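Local coordinates for flavin reductase domain protein, FMN-binding (Shewanella baltica, PDB 3HMZ) that binds flavin mononucleotide and probably works as a flavin-dependent oxidoreductase that uses NAD or NADP, at residues L26-T31 against W169-A174; C51-D54 against P58-T61; E114-A119 against L123-G128; P141-Q144 against D148-I151; W158-V163 against A176-L181. All blocks are in the same frame, centred on the assembly; numbering follows the deposited sequence.

Overall arrangement
Interactions 1, 2 and 4 are buried and all touch the second subunit; interactions 3 and 5 are partly buried and touch no other protein chain of the assembly. Interactions 2 and 4 meet where strands 58-63 and 149-160 lie side by side, Thr61 packing on Leu149 and Ile151. Interactions 4 and 5 both use strand 149-160, but their centres are about 30 Å apart. Interaction 5 adjoins interaction 1, centre to centre about 7 Å, and interaction 3 through Trp158. Chemistry follows place: a wholly aromatic contact in interaction 1, backbone pairing in the hairpins of interactions 2 and 3, a helix-to-strand turn in interaction 4, and a buried aspartate paired with a lysine in one of its conformers in interaction 5.

Interaction 1 (L26-T31 against W169-A174); sequences LNHGPT and WHFDTA
The imidazole of His28 reaches across to the rings of Trp169 and Phe171, and the three make a buried aromatic cluster. It joins the loop leading into strand 32-38 to the end of strand 168-169 and the loop after it. From CB the ring starts out between the backbone N and the carbonyl carbon (chi1 63°), the crowded position. On the Trp169 side, ND1 comes 3.7 Å from Trp169 NE1. CE1 goes deeper, 3.5 Å from the same Trp169 NE1, and sits over one face of the indole toward its rim. The other branch serves Phe171: CD2 is 4.1 Å from Phe171 CE2, and NE2 at the tip lies 3.8 Å from Phe171 CZ. Both ring pairs are oblique: the His28 plane is turned 62° from the five-membered ring of Trp169, and the planes of His28 and Phe171 stand at 53°. Pro30 CD covers a face of the imidazole over its centre, so the ring is also packed by its own loop.

Two polar ring atoms find their partners nearby. His28 NE2 is hydrogen-bonded to Ser180 OG, and Trp169 NE1 donates to Arg24 O. Tyr190 of the second subunit meets Phe171 edge-to-face, which places the cluster at the subunit interface. Between the two loops the contact is therefore van der Waals and aromatic, while His28 NE2 and Trp169 NE1 spend their hydrogen bonds on residues outside the cluster.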
# COMPACT_ATOMS: atom_id res chain seq x y z
N LEU A 26 -7.66 -0.91 -4.26
CA LEU A 26 -6.57 -0.77 -3.32
C LEU A 26 -5.27 -0.31 -3.95
O LEU A 26 -4.26 -0.21 -3.26
CB LEU A 26 -6.31 -2.11 -2.62
CG LEU A 26 -7.48 -2.70 -1.85
CD1 LEU A 26 -7.11 -4.04 -1.23
CD2 LEU A 26 -8.03 -1.73 -0.78
N ASN A 27 -5.25 -0.09 -5.27
CA ASN A 27 -3.99 0.11 -5.99
C ASN A 27 -3.20 1.35 -5.56
O ASN A 27 -1.97 1.32 -5.55
CB ASN A 27 -4.21 0.07 -7.49
CG ASN A 27 -3.30 -0.88 -8.20
OD1 ASN A 27 -2.87 -1.87 -7.64
ND2 ASN A 27 -3.05 -0.62 -9.47
N HIS A 28 -3.94 2.39 -5.17
CA HIS A 28 -3.37 3.63 -4.70
C HIS A 28 -2.89 3.58 -3.23
O HIS A 28 -2.44 4.59 -2.69
CB HIS A 28 -4.33 4.79 -4.94
CG HIS A 28 -5.61 4.67 -4.20
ND1 HIS A 28 -6.47 3.60 -4.35
CD2 HIS A 28 -6.22 5.54 -3.38
CE1 HIS A 28 -7.54 3.80 -3.59
NE2 HIS A 28 -7.41 4.97 -2.98
N GLY A 29 -2.99 2.40 -2.59
CA GLY A 29 -2.48 2.15 -1.27
C GLY A 29 -3.19 2.84 -0.10
O GLY A 29 -2.55 3.27 0.86
N PRO A 30 -4.53 2.86 -0.12
CA PRO A 30 -5.21 3.48 1.01
C PRO A 30 -5.08 2.67 2.30
O PRO A 30 -4.93 1.45 2.27
CB PRO A 30 -6.69 3.44 0.58
CG PRO A 30 -6.78 2.19 -0.29
CD PRO A 30 -5.48 2.22 -1.04
N THR A 31 -5.21 3.36 3.42
CA THR A 31 -5.41 2.73 4.71
C THR A 31 -6.85 2.22 4.67
O THR A 31 -7.74 2.88 4.13
CB THR A 31 -5.15 3.73 5.82
OG1 THR A 31 -3.75 4.04 5.80
CG2 THR A 31 -5.54 3.19 7.14
N TRP A 169 -11.44 5.07 -10.19
CA TRP A 169 -11.71 6.05 -9.17
C TRP A 169 -11.99 7.37 -9.85
O TRP A 169 -11.46 7.65 -10.94
CB TRP A 169 -10.52 6.21 -8.21
CG TRP A 169 -10.34 5.07 -7.29
CD1 TRP A 169 -9.46 4.07 -7.42
CD2 TRP A 169 -11.08 4.81 -6.09
NE1 TRP A 169 -9.54 3.20 -6.34
CE2 TRP A 169 -10.57 3.61 -5.53
CE3 TRP A 169 -12.14 5.45 -5.45
CZ2 TRP A 169 -11.04 3.08 -4.34
CZ3 TRP A 169 -12.63 4.89 -4.26
CH2 TRP A 169 -12.06 3.74 -3.72
N HIS A 170 -12.80 8.18 -9.17
CA HIS A 170 -13.19 9.51 -9.66
C HIS A 170 -13.11 10.51 -8.52
O HIS A 170 -14.00 11.29 -8.31
CB HIS A 170 -14.58 9.43 -10.29
CG HIS A 170 -14.61 8.66 -11.56
ND1 HIS A 170 -14.15 9.19 -12.74
CD2 HIS A 170 -15.00 7.39 -11.83
CE1 HIS A 170 -14.27 8.28 -13.69
NE2 HIS A 170 -14.76 7.18 -13.16
N PHE A 171 -11.98 10.48 -7.79
CA PHE A 171 -11.84 11.40 -6.64
C PHE A 171 -11.94 12.89 -7.03
O PHE A 171 -12.46 13.72 -6.25
CB PHE A 171 -10.51 11.16 -5.92
CG PHE A 171 -10.41 9.84 -5.27
CD1 PHE A 171 -11.23 9.53 -4.18
CD2 PHE A 171 -9.44 8.92 -5.65
CE1 PHE A 171 -11.09 8.30 -3.54
CE2 PHE A 171 -9.32 7.72 -5.01
CZ PHE A 171 -10.13 7.41 -3.96
N ASP A 172 -11.47 13.18 -8.26
CA ASP A 172 -11.47 14.56 -8.73
C ASP A 172 -12.88 15.14 -8.85
O ASP A 172 -13.05 16.34 -8.60
CB ASP A 172 -10.66 14.74 -10.03
CG ASP A 172 -11.23 13.95 -11.20
OD1 ASP A 172 -11.77 12.84 -11.00
OD2 ASP A 172 -11.09 14.42 -12.35
N THR A 173 -13.86 14.34 -9.23
CA THR A 173 -15.23 14.79 -9.37
C THR A 173 -16.15 14.47 -8.22
O THR A 173 -17.16 15.14 -8.07
CB THR A 173 -15.86 14.29 -10.70
OG1 THR A 173 -15.79 12.86 -10.77
CG2 THR A 173 -15.12 14.89 -11.88
N ALA A 174 -15.79 13.52 -7.36
CA ALA A 174 -16.60 13.19 -6.21
C ALA A 174 -16.43 14.25 -5.12
O ALA A 174 -15.44 14.99 -5.13
CB ALA A 174 -16.16 11.81 -5.62

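Interaction 2 (C51-D54 against P58-T61); sequences CALD and PKLT
Cys51-Asp54 and Pro58-Thr61 pair antiparallel as the two arms of a beta hairpin, their short axes 136° apart, and a classic beta bulge breaks the register beside the turn. Cys51 and Thr61 form a regular hydrogen-bonded pair: Thr61 N donates to Cys51 O at 2.8 Å, nearly straight, and Cys51 N returns a bond to Thr61 O. Ala52 and Leu60 follow as a non-hydrogen-bonded pair. Then one residue, Lys59, stands across from two, Leu53 and Asp54, and its carbonyl takes two donors from the same side of its plane, Leu53 N at 2.8 Å from Lys59 O and Asp54 N at 3.2 Å from that oxygen. Lys59 N closes the pair by donating to Asp54 O.

The bulge turns Leu53 toward the opposite strand. With its CG anti to the backbone N (chi1 177°), CD2 swings over to Thr61 CG2, 3.9 Å away, and the two side chains cross at about a right angle. Ile151 of strand 149-160 and Val63 of the second subunit also pack on Leu53, so this leucine is shared between sheet and dimer interface. Thr61 OG1 is joined through a water to Ala52 O. At the turn end Asp54 CB rests on the CB and CG of Lys59, and their charged ends are linked by another water, which donates to Asp54 OD2 at 2.6 Å and accepts from Lys59 NZ at 2.8 Å.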
# COMPACT_ATOMS: atom_id res chain seq x y z
N CYS A 51 -2.41 -4.77 1.12
CA CYS A 51 -1.92 -4.55 -0.25
C CYS A 51 -2.49 -5.60 -1.20
O CYS A 51 -2.62 -6.78 -0.82
CB CYS A 51 -0.39 -4.61 -0.24
SG CYS A 51 0.40 -4.10 -1.75
N ALA A 52 -2.80 -5.19 -2.42
CA ALA A 52 -3.17 -6.13 -3.46
C ALA A 52 -2.04 -7.15 -3.66
O ALA A 52 -0.85 -6.86 -3.46
CB ALA A 52 -3.48 -5.41 -4.76
N LEU A 53 -2.44 -8.35 -4.03
CA LEU A 53 -1.52 -9.49 -4.25
C LEU A 53 -1.67 -10.13 -5.62
O LEU A 53 -0.68 -10.66 -6.16
CB LEU A 53 -1.68 -10.54 -3.14
CG LEU A 53 -0.85 -11.82 -3.24
CD1 LEU A 53 0.62 -11.43 -3.22
CD2 LEU A 53 -1.24 -12.78 -2.07
N ASP A 54 -2.89 -10.15 -6.18
CA ASP A 54 -3.10 -10.68 -7.52
C ASP A 54 -4.34 -10.02 -8.15
O ASP A 54 -5.19 -9.46 -7.45
CB ASP A 54 -3.21 -12.21 -7.47
CG ASP A 54 -2.88 -12.89 -8.80
OD1 ASP A 54 -2.68 -12.20 -9.85
OD2 ASP A 54 -2.85 -14.13 -8.80
N PRO A 58 -8.73 -11.98 -7.89
CA PRO A 58 -8.07 -11.07 -6.97
C PRO A 58 -7.65 -11.69 -5.63
O PRO A 58 -8.36 -12.53 -5.07
CB PRO A 58 -9.08 -9.96 -6.76
CG PRO A 58 -10.39 -10.61 -7.10
CD PRO A 58 -10.09 -11.54 -8.21
N LYS A 59 -6.51 -11.23 -5.12
CA LYS A 59 -6.02 -11.60 -3.80
C LYS A 59 -5.40 -10.35 -3.17
O LYS A 59 -5.02 -9.39 -3.87
CB LYS A 59 -4.97 -12.71 -3.84
CG LYS A 59 -5.42 -14.02 -4.50
CD LYS A 59 -4.29 -15.05 -4.42
CE LYS A 59 -4.44 -16.34 -5.30
NZ LYS A 59 -5.74 -16.63 -5.83
N LEU A 60 -5.29 -10.42 -1.86
CA LEU A 60 -4.65 -9.36 -1.09
C LEU A 60 -3.93 -9.91 0.13
O LEU A 60 -4.14 -11.09 0.52
CB LEU A 60 -5.66 -8.24 -0.76
CG LEU A 60 -6.88 -8.62 0.08
CD1 LEU A 60 -6.56 -8.92 1.58
CD2 LEU A 60 -7.88 -7.46 0.01
N THR A 61 -3.03 -9.09 0.65
CA THR A 61 -2.35 -9.36 1.88
C THR A 61 -2.80 -8.35 2.92
O THR A 61 -3.12 -7.21 2.59
CB THR A 61 -0.80 -9.29 1.77
OG1 THR A 61 -0.41 -8.00 1.25
CG2 THR A 61 -0.26 -10.44 0.88
O HOH W 1 0.76 -7.90 -1.32
O HOH W 2 -5.13 -15.30 -8.27

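Interaction 3 (E114-A119 against L123-G128); sequences ELFEMA and LPFVAG. With EDO (1,2-ethanediol), chain E.
Glu114-Ala119 and Leu123-Gly128 run antiparallel as a short hairpin, held by three backbone bonds: Phe116 and Phe125 exchange two, and Ala127 N donates to Glu114 O at 2.8 Å. Phe116 and Phe125 sit on one face of this two-stranded sheet. The Phe116 side chain leaves between its backbone N and carbonyl carbon (chi1 69°), which folds its ring back across the neighbouring strand. There Phe125 CB lies under the ring in a CH-pi contact, 3.5 Å from the Phe116 centroid. An ethanediol, probably from the crystallisation liquor, covers the opposite face of Phe116, while the backbone of Val126 and Ala127 lies at the ring's edge. Trp132 meets the same ring edge-to-face. The Phe125 ring is in turn covered by Met118, a selenomethionine: its CB stands over the face 3.9 Å from the Phe125 centroid, and its CE curls back to 3.6 Å from Phe125 CD2. The SE is above the same ring at a longer distance, a Met-aromatic contact. With an alanine at Phe116, Phe125 CB would probably lose the aromatic face it rests on and Trp132 its edge-to-face partner, opening a gap beside the hairpin.

On the other face Leu115 takes the apolar contacts, CD1 3.8 Å from Pro124 CB and CD2 beside Val126 CG2. Val44 of strand 41-55 packs against both Leu115 and Val126, laying this face on the main sheet. The whole is a small beta hairpin with cross-strand aromatic packing, its Pro124 side chain about 11 Å from the bound FMN.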
# COMPACT_ATOMS: atom_id res chain seq x y z
N GLU A 114 -21.20 2.14 12.05
CA GLU A 114 -22.49 1.61 11.61
C GLU A 114 -22.21 0.47 10.63
O GLU A 114 -21.50 0.67 9.66
CB GLU A 114 -23.36 2.68 10.97
CG GLU A 114 -24.66 2.15 10.40
CD GLU A 114 -25.41 3.19 9.64
OE1 GLU A 114 -25.46 4.33 10.10
OE2 GLU A 114 -25.97 2.85 8.57
N LEU A 115 -22.73 -0.71 10.91
CA LEU A 115 -22.52 -1.89 10.09
C LEU A 115 -23.76 -2.26 9.25
O LEU A 115 -24.91 -1.97 9.63
CB LEU A 115 -22.17 -3.11 10.95
CG LEU A 115 -20.90 -2.98 11.78
CD1 LEU A 115 -20.76 -4.20 12.69
CD2 LEU A 115 -19.67 -2.78 10.90
N PHE A 116 -23.51 -2.94 8.14
CA PHE A 116 -24.56 -3.51 7.31
C PHE A 116 -24.10 -4.83 6.75
O PHE A 116 -22.93 -5.20 6.87
CB PHE A 116 -24.99 -2.55 6.20
CG PHE A 116 -23.95 -2.29 5.10
CD1 PHE A 116 -22.93 -1.38 5.25
CD2 PHE A 116 -24.02 -2.99 3.89
CE1 PHE A 116 -22.00 -1.15 4.23
CE2 PHE A 116 -23.12 -2.76 2.86
CZ PHE A 116 -22.09 -1.83 3.03
N GLU A 117 -25.03 -5.56 6.16
CA GLU A 117 -24.76 -6.87 5.54
C GLU A 117 -25.05 -6.80 4.06
O GLU A 117 -25.93 -6.05 3.61
CB GLU A 117 -25.59 -7.94 6.20
CG GLU A 117 -25.12 -8.18 7.65
CD GLU A 117 -25.87 -9.29 8.35
OE1 GLU A 117 -26.98 -9.63 7.94
OE2 GLU A 117 -25.35 -9.75 9.38
N MSE A 118 -24.33 -7.62 3.29
CA MSE A 118 -24.43 -7.52 1.84
C MSE A 118 -24.18 -8.80 1.12
O MSE A 118 -23.28 -9.50 1.51
CB MSE A 118 -23.31 -6.53 1.36
CG MSE A 118 -23.81 -5.75 0.24
SE MSE A 118 -22.86 -4.49 -0.70
CE MSE A 118 -21.18 -4.24 0.20
N ALA A 119 -24.96 -9.07 0.06
CA ALA A 119 -24.77 -10.24 -0.83
C ALA A 119 -24.82 -11.64 -0.17
O ALA A 119 -24.08 -12.53 -0.59
CB ALA A 119 -23.46 -10.03 -1.64
N LEU A 123 -21.00 -11.53 7.08
CA LEU A 123 -19.97 -10.56 7.34
C LEU A 123 -20.49 -9.17 7.62
O LEU A 123 -21.49 -8.77 7.05
CB LEU A 123 -19.03 -10.43 6.12
CG LEU A 123 -18.07 -11.60 5.85
CD1 LEU A 123 -17.47 -11.57 4.45
CD2 LEU A 123 -17.05 -11.69 6.97
N PRO A 124 -19.75 -8.42 8.45
CA PRO A 124 -20.08 -7.01 8.69
C PRO A 124 -19.34 -6.10 7.72
O PRO A 124 -18.12 -6.24 7.54
CB PRO A 124 -19.56 -6.78 10.11
CG PRO A 124 -18.37 -7.71 10.23
CD PRO A 124 -18.62 -8.84 9.30
N PHE A 125 -20.08 -5.20 7.09
CA PHE A 125 -19.55 -4.18 6.20
C PHE A 125 -19.74 -2.81 6.89
O PHE A 125 -20.80 -2.57 7.52
CB PHE A 125 -20.29 -4.18 4.88
CG PHE A 125 -20.06 -5.41 4.04
CD1 PHE A 125 -20.68 -6.61 4.34
CD2 PHE A 125 -19.22 -5.36 2.95
CE1 PHE A 125 -20.45 -7.74 3.54
CE2 PHE A 125 -19.03 -6.45 2.14
CZ PHE A 125 -19.65 -7.67 2.45
N VAL A 126 -18.78 -1.91 6.74
CA VAL A 126 -18.85 -0.60 7.38
C VAL A 126 -19.56 0.42 6.49
O VAL A 126 -19.12 0.70 5.38
CB VAL A 126 -17.46 -0.10 7.83
CG1 VAL A 126 -17.55 1.28 8.47
CG2 VAL A 126 -16.75 -1.15 8.76
N ALA A 127 -20.66 0.96 6.98
CA ALA A 127 -21.39 2.02 6.28
C ALA A 127 -20.53 3.27 6.11
O ALA A 127 -19.75 3.61 7.00
CB ALA A 127 -22.69 2.41 7.04
N GLY A 128 -20.65 3.92 4.96
CA GLY A 128 -20.00 5.18 4.68
C GLY A 128 -18.68 5.07 3.93
O GLY A 128 -18.14 6.08 3.48
C1 EDO E . -24.56 1.78 2.36
O1 EDO E . -25.09 0.47 2.63
C2 EDO E . -23.25 1.92 3.10
O2 EDO E . -22.63 3.20 2.99
O HOH W 3 -19.97 3.67 9.86
O HOH W 4 -22.84 -9.53 4.94

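Interaction 4 (P141-Q144 against D148-I151); sequences PNNQ and DLFI. With EDO (1,2-ethanediol), chain I.
Gln144 reaches Phe150 because its CG stands anti to the carbonyl carbon (chi1 -66°) and the chain stays extended beyond it, while Phe150 CG takes the same setting on its own backbone (chi1 -69°). Gln144 CG therefore comes down over one face of the Phe150 ring, 3.7 Å from the centroid, as a CH-pi contact. The amide beyond continues stacked on the ring, planes 17° apart, with NE2 3.5 Å from Phe150 CE2.

The backbone reverses just here, where helix 141-147 ends and Asp148, with positive phi, leads into strand 149-160. Leu149 N makes a nearly straight bond to Asn143 O, 3.2 Å long. Asp148 N gives only a weak bond to Gln144 O. Two waters stitch side chains to the strand: one accepts from Asn143 ND2 and donates to Leu149 O, the other donates to Gln144 OE1 at 2.7 Å and accepts from Ile151 N. Gln144 OE1 also accepts a hydrogen bond from Glu140 N, and Asn143 ND2 binds Asn143 OD1 of the second subunit.

Asp148, whose side chain lies close to the FMN-binding Val63 and Asp65, holds salt bridges through OD1 to Arg71 and Lys66. The turn thus combines two kinds of restraint: an amide held by its oxygen and stacked flat on a ring, and a carboxylate whose negative charge is probably offset by the two cations beside it.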
# COMPACT_ATOMS: atom_id res chain seq x y z
N PRO A 141 0.05 -21.08 7.75
CA PRO A 141 0.54 -21.04 9.12
C PRO A 141 1.85 -20.34 9.38
O PRO A 141 1.94 -19.56 10.30
CB PRO A 141 0.64 -22.53 9.51
CG PRO A 141 -0.43 -23.15 8.69
CD PRO A 141 -0.42 -22.43 7.37
N ASN A 142 2.87 -20.59 8.55
CA ASN A 142 4.18 -19.99 8.77
C ASN A 142 4.15 -18.48 8.58
O ASN A 142 4.69 -17.74 9.39
CB ASN A 142 5.23 -20.58 7.84
CG ASN A 142 6.62 -20.16 8.26
OD1 ASN A 142 7.04 -20.49 9.36
ND2 ASN A 142 7.29 -19.38 7.44
N ASN A 143 3.50 -18.03 7.52
CA ASN A 143 3.41 -16.57 7.29
C ASN A 143 2.69 -15.88 8.45
O ASN A 143 3.11 -14.81 8.92
CB ASN A 143 2.62 -16.23 6.02
CG ASN A 143 3.38 -16.44 4.74
OD1 ASN A 143 4.61 -16.54 4.74
ND2 ASN A 143 2.65 -16.44 3.62
N GLN A 144 1.62 -16.52 8.91
CA GLN A 144 0.82 -15.91 9.98
C GLN A 144 1.55 -15.84 11.32
O GLN A 144 1.45 -14.86 12.07
CB GLN A 144 -0.54 -16.62 10.07
CG GLN A 144 -1.40 -16.39 8.82
CD GLN A 144 -2.59 -17.33 8.67
OE1 GLN A 144 -3.00 -17.62 7.55
NE2 GLN A 144 -3.14 -17.82 9.80
N ASP A 148 3.03 -12.38 10.85
CA ASP A 148 1.70 -11.74 11.05
C ASP A 148 1.05 -11.40 9.71
O ASP A 148 0.24 -10.50 9.62
CB ASP A 148 1.83 -10.51 11.97
CG ASP A 148 2.38 -10.86 13.32
OD1 ASP A 148 2.09 -12.00 13.77
OD2 ASP A 148 3.11 -10.03 13.91
N LEU A 149 1.37 -12.17 8.68
CA LEU A 149 0.99 -11.87 7.28
C LEU A 149 -0.09 -12.83 6.83
O LEU A 149 0.13 -14.06 6.79
CB LEU A 149 2.22 -11.99 6.42
CG LEU A 149 2.13 -11.74 4.91
CD1 LEU A 149 1.61 -10.31 4.66
CD2 LEU A 149 3.45 -12.01 4.23
N PHE A 150 -1.22 -12.27 6.43
CA PHE A 150 -2.39 -13.00 6.04
C PHE A 150 -2.68 -12.76 4.57
O PHE A 150 -2.55 -11.64 4.11
CB PHE A 150 -3.58 -12.56 6.91
CG PHE A 150 -3.46 -12.98 8.34
CD1 PHE A 150 -2.61 -12.35 9.20
CD2 PHE A 150 -4.23 -14.03 8.83
CE1 PHE A 150 -2.44 -12.78 10.51
CE2 PHE A 150 -4.12 -14.45 10.15
CZ PHE A 150 -3.22 -13.84 10.99
N ILE A 151 -3.01 -13.82 3.85
CA ILE A 151 -3.35 -13.82 2.43
C ILE A 151 -4.79 -14.22 2.27
O ILE A 151 -5.24 -15.20 2.89
CB ILE A 151 -2.42 -14.80 1.64
CG1 ILE A 151 -1.00 -14.23 1.62
CG2 ILE A 151 -2.94 -15.01 0.20
CD1 ILE A 151 0.04 -15.21 1.10
C1 EDO I . 2.26 -5.59 12.97
O1 EDO I . 2.07 -5.00 14.26
C2 EDO I . 2.55 -7.08 13.13
O2 EDO I . 3.94 -7.38 13.23
O HOH W 5 -0.06 -15.57 4.51
O HOH W 6 -2.74 -16.40 5.11

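Interaction 5 (W158-V163 against A176-L181); sequences WADTQV and ADKRSL. With EDO (1,2-ethanediol), chain H.
An Asx turn closes the end of strand 149-160, and its aspartate, Asp160, also takes the ammonium group of Lys178 from the 3-10 segment 176-178. Asp160 OD1 accepts Gln162 N at 2.9 Å, from above the carboxylate plane, while the other oxygen, OD2, faces the lysine. Lys178 NZ lies 2.7 Å from Asp160 OD2, a salt bridge made on the syn lone pair. Gln162 OE1 receives a second bond from Lys178 NZ, also 2.7 Å long and in the plane of the amide carbonyl. Lys178 gets there because its CG is anti to the carbonyl carbon (chi1 -65°) and the rest of its chain is fully extended, crossing both acceptor side chains at about a right angle. Lys178 is modelled in two conformers, so this grip describes one of them. Near the root of the lysine, Val163 CG2 is 4.3 Å from Lys178 CB, a loose apolar contact that also rests on one of two conformers of Val163.

Asn12 OD1 is a further partner of Lys178 NZ, tying the N-terminal tail to the same point. Val163 packs on Phe171 as well, where this corner adjoins the aromatic cluster. If Asp160 were an alanine, Lys178 would probably lose its counter-charge and Gln162 N its side-chain acceptor, leaving the turn freer to move. In the conformer described, one buried carboxylate does two jobs, shaping the turn with one oxygen and neutralising a lysine with the other, and the nearby negative charge would be expected to keep that lysine protonated.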
# COMPACT_ATOMS: atom_id res chain seq x y z
N TRP A 158 -17.46 -4.27 -4.17
CA TRP A 158 -18.52 -3.28 -4.40
C TRP A 158 -17.96 -1.91 -4.10
O TRP A 158 -16.99 -1.77 -3.36
CB TRP A 158 -19.74 -3.54 -3.47
CG TRP A 158 -20.25 -4.94 -3.51
CD1 TRP A 158 -21.26 -5.41 -4.30
CD2 TRP A 158 -19.74 -6.07 -2.80
NE1 TRP A 158 -21.47 -6.74 -4.08
CE2 TRP A 158 -20.55 -7.18 -3.15
CE3 TRP A 158 -18.73 -6.24 -1.86
CZ2 TRP A 158 -20.34 -8.46 -2.61
CZ3 TRP A 158 -18.54 -7.51 -1.30
CH2 TRP A 158 -19.34 -8.61 -1.69
N ALA A 159 -18.57 -0.88 -4.65
CA ALA A 159 -18.17 0.48 -4.38
C ALA A 159 -19.27 1.48 -4.60
O ALA A 159 -20.21 1.25 -5.37
CB ALA A 159 -16.91 0.85 -5.24
N ASP A 160 -19.11 2.62 -3.93
CA ASP A 160 -19.97 3.79 -4.10
C ASP A 160 -19.70 4.36 -5.49
O ASP A 160 -18.59 4.87 -5.74
CB ASP A 160 -19.64 4.78 -2.97
CG ASP A 160 -20.33 6.08 -3.07
OD1 ASP A 160 -20.97 6.40 -4.08
OD2 ASP A 160 -20.18 6.80 -2.06
N THR A 161 -20.72 4.36 -6.34
CA THR A 161 -20.54 4.79 -7.71
C THR A 161 -20.21 6.26 -7.89
O THR A 161 -19.78 6.64 -8.96
CB THR A 161 -21.75 4.46 -8.58
OG1 THR A 161 -22.92 5.11 -8.06
CG2 THR A 161 -21.98 2.91 -8.65
N GLN A 162 -20.46 7.08 -6.88
CA GLN A 162 -20.02 8.49 -6.98
C GLN A 162 -18.49 8.63 -6.94
O GLN A 162 -17.94 9.61 -7.49
CB GLN A 162 -20.60 9.32 -5.87
CG GLN A 162 -20.40 10.81 -6.14
CD GLN A 162 -21.14 11.68 -5.17
OE1 GLN A 162 -21.24 11.37 -3.98
NE2 GLN A 162 -21.64 12.84 -5.68
N VAL A 163 -17.81 7.66 -6.32
CA VAL A 163 -16.35 7.80 -6.21
C VAL A 163 -15.58 6.73 -6.97
O VAL A 163 -14.47 7.00 -7.36
CB VAL A 163 -15.94 7.97 -4.76
CG1 VAL A 163 -16.19 6.69 -4.01
CG2 VAL A 163 -14.50 8.40 -4.64
N ALA A 176 -15.17 16.08 -1.90
CA ALA A 176 -13.87 16.02 -1.26
C ALA A 176 -13.83 15.07 -0.06
O ALA A 176 -12.82 14.42 0.17
CB ALA A 176 -13.44 17.42 -0.81
N ASP A 177 -14.93 14.98 0.70
CA ASP A 177 -14.95 14.11 1.88
C ASP A 177 -15.03 12.62 1.55
O ASP A 177 -15.05 11.83 2.49
CB ASP A 177 -15.94 14.55 2.95
CG ASP A 177 -17.35 14.34 2.59
OD1 ASP A 177 -17.68 13.81 1.51
OD2 ASP A 177 -18.18 14.74 3.47
N LYS A 178 -15.06 12.24 0.27
CA LYS A 178 -15.01 10.82 -0.09
C LYS A 178 -13.61 10.36 -0.45
O LYS A 178 -13.38 9.19 -0.72
CB LYS A 178 -16.00 10.49 -1.21
CG LYS A 178 -17.46 10.67 -0.76
CD LYS A 178 -18.43 10.02 -1.74
CE LYS A 178 -19.82 10.14 -1.24
NZ LYS A 178 -20.84 9.46 -2.12
N ARG A 179 -12.63 11.27 -0.43
CA ARG A 179 -11.25 10.87 -0.70
C ARG A 179 -10.77 9.81 0.31
O ARG A 179 -11.21 9.77 1.48
CB ARG A 179 -10.33 12.09 -0.73
CG ARG A 179 -10.48 12.88 -2.00
CD ARG A 179 -9.87 14.25 -2.02
NE ARG A 179 -10.14 14.85 -3.33
CZ ARG A 179 -9.43 14.58 -4.43
NH1 ARG A 179 -8.40 13.79 -4.38
NH2 ARG A 179 -9.76 15.13 -5.60
N SER A 180 -9.87 8.92 -0.14
CA SER A 180 -9.29 7.92 0.73
C SER A 180 -8.23 8.55 1.65
O SER A 180 -7.72 9.64 1.37
CB SER A 180 -8.71 6.77 -0.08
OG SER A 180 -7.80 7.22 -1.10
N LEU A 181 -7.97 7.84 2.74
CA LEU A 181 -7.02 8.20 3.75
C LEU A 181 -5.81 7.30 3.68
O LEU A 181 -5.93 6.11 3.48
CB LEU A 181 -7.65 8.07 5.13
CG LEU A 181 -8.72 9.07 5.52
CD1 LEU A 181 -9.47 8.60 6.82
CD2 LEU A 181 -8.10 10.46 5.72
C1 EDO H . -19.85 10.93 3.58
O1 EDO H . -18.55 10.55 3.04
C2 EDO H . -19.65 12.15 4.48
O2 EDO H . -20.37 13.34 4.20